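Local coordinates for protein galactose-1-phosphate uridylyltransferase (Pyrobaculum aerophilum str. IM2, PDB 6K9Z) that probably transfers uridylyl groups between UDP-glucose and hexose 1-phosphates such as galactose 1-phosphate, and binds zinc and UDP, at residues D87-S92 and R126-E131. The protein carries 1 engineered substitution. Numbering follows the deposited sequence.
Sequences DVDDLS and RNKGKE
The CA atoms of the two segments come nearest at Asp90 and Lys128, 7.6 Å apart, where the loop leading to helix 96-114 passes the end of strand 121-128; side chains and one water bridge the gap. Arg126, extended from CG to NE, lays one guanidinium face against Leu91, whose CB sits over its centre, 3.9 Å from CZ. Asp90 OD1 lies 3.4 Å from Arg126 NH1 but well out of the guanidinium plane, an ion pair of charges alone; Tyr247 OH also bonds to OD1, and Glu82 pairs with Arg126 NH2. The water accepts from Arg126 NH2 and donates to Asp89 O, 2.8 Å each. Lys128, bent at chi2 (-85°), places NZ 3.0 Å from Asp89 OD2, a salt bridge on the syn side of the carboxylate. Asp90 OD2 reaches forward to accept from Ser92 OG (2.7 Å) and from Ser92 N, which meets it from above the carboxylate plane. With an alanine in place of Asp90, Ser92 N and OG would probably lose their shared acceptor, Tyr247 OH its partner, and Arg126 a nearby countercharge. The bond to Ser92 N makes an Asx turn, here joined to a central strand of the HIT-clan half-barrel sheet.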
# COMPACT_ATOMS: atom_id res chain seq x y z
N ASP A 87 19.44 -19.11 -13.41
CA ASP A 87 19.62 -17.95 -14.33
C ASP A 87 18.46 -17.75 -15.31
O ASP A 87 18.69 -17.82 -16.53
CB ASP A 87 20.98 -17.96 -15.03
CG ASP A 87 21.45 -16.57 -15.40
OD1 ASP A 87 21.35 -15.67 -14.54
OD2 ASP A 87 21.91 -16.38 -16.55
N VAL A 88 17.27 -17.47 -14.78
CA VAL A 88 16.09 -17.11 -15.61
C VAL A 88 15.67 -15.76 -15.03
O VAL A 88 15.56 -15.72 -13.82
CB VAL A 88 15.01 -18.20 -15.47
CG1 VAL A 88 13.65 -17.81 -16.02
CG2 VAL A 88 15.48 -19.49 -16.11
N ASP A 89 15.53 -14.69 -15.83
CA ASP A 89 15.14 -13.37 -15.26
C ASP A 89 13.72 -13.44 -14.69
O ASP A 89 13.52 -12.94 -13.53
CB ASP A 89 15.21 -12.22 -16.28
CG ASP A 89 14.70 -10.90 -15.67
OD1 ASP A 89 15.41 -10.33 -14.80
OD2 ASP A 89 13.59 -10.45 -16.06
N ASP A 90 12.76 -14.04 -15.42
CA ASP A 90 11.31 -13.88 -15.09
C ASP A 90 10.54 -15.20 -15.27
O ASP A 90 10.95 -16.04 -16.08
CB ASP A 90 10.67 -12.76 -15.94
CG ASP A 90 9.26 -12.45 -15.48
OD1 ASP A 90 9.02 -12.50 -14.23
OD2 ASP A 90 8.38 -12.25 -16.34
N LEU A 91 9.40 -15.32 -14.63
CA LEU A 91 8.39 -16.39 -14.88
C LEU A 91 8.13 -16.47 -16.39
O LEU A 91 8.07 -17.57 -16.94
CB LEU A 91 7.14 -16.03 -14.11
CG LEU A 91 6.00 -17.02 -14.18
CD1 LEU A 91 6.41 -18.37 -13.60
CD2 LEU A 91 4.81 -16.43 -13.43
N SER A 92 8.02 -15.32 -17.06
CA SER A 92 7.67 -15.27 -18.50
C SER A 92 8.77 -15.85 -19.39
O SER A 92 8.47 -16.16 -20.57
CB SER A 92 7.29 -13.85 -18.94
OG SER A 92 8.40 -12.97 -18.96
N ARG A 126 3.62 -13.00 -5.98
CA ARG A 126 4.96 -13.04 -6.54
C ARG A 126 5.47 -11.61 -6.53
O ARG A 126 4.79 -10.75 -7.06
CB ARG A 126 4.94 -13.66 -7.93
CG ARG A 126 6.33 -13.96 -8.51
CD ARG A 126 6.23 -14.58 -9.92
NE ARG A 126 7.42 -15.34 -10.25
CZ ARG A 126 8.57 -14.81 -10.72
NH1 ARG A 126 8.68 -13.50 -10.95
NH2 ARG A 126 9.64 -15.58 -10.87
N ASN A 127 6.67 -11.41 -5.99
CA ASN A 127 7.38 -10.12 -6.10
C ASN A 127 8.55 -10.31 -7.06
O ASN A 127 9.27 -11.30 -6.92
CB ASN A 127 7.90 -9.64 -4.75
CG ASN A 127 6.76 -9.41 -3.78
OD1 ASN A 127 5.78 -8.76 -4.15
ND2 ASN A 127 6.91 -9.92 -2.55
N LYS A 128 8.77 -9.34 -7.99
CA LYS A 128 9.84 -9.52 -8.98
C LYS A 128 10.59 -8.21 -9.11
O LYS A 128 9.96 -7.18 -9.36
CB LYS A 128 9.23 -9.95 -10.33
CG LYS A 128 10.26 -10.34 -11.37
CD LYS A 128 10.84 -9.19 -12.19
CE LYS A 128 11.73 -9.69 -13.31
NZ LYS A 128 11.98 -8.63 -14.31
N GLY A 129 11.90 -8.24 -8.89
CA GLY A 129 12.75 -7.08 -9.15
C GLY A 129 13.52 -6.65 -7.91
O GLY A 129 12.93 -6.45 -6.83
N LYS A 130 14.81 -6.43 -8.06
CA LYS A 130 15.64 -5.90 -6.96
C LYS A 130 15.04 -4.55 -6.49
O LYS A 130 15.12 -4.23 -5.26
CB LYS A 130 17.09 -5.76 -7.44
CG LYS A 130 17.77 -7.10 -7.68
CD LYS A 130 19.18 -7.03 -8.27
CE LYS A 130 19.67 -8.40 -8.73
NZ LYS A 130 21.14 -8.41 -8.94
N GLU A 131 14.48 -3.77 -7.41
CA GLU A 131 14.01 -2.39 -7.09
C GLU A 131 12.83 -2.39 -6.11
O GLU A 131 12.62 -1.31 -5.54
CB GLU A 131 13.65 -1.61 -8.36
CG GLU A 131 14.86 -1.13 -9.10
CD GLU A 131 14.55 -0.57 -10.47
OE1 GLU A 131 14.23 -1.37 -11.32
OE2 GLU A 131 14.62 0.67 -10.65
O HOH W 1 11.74 -13.77 -11.52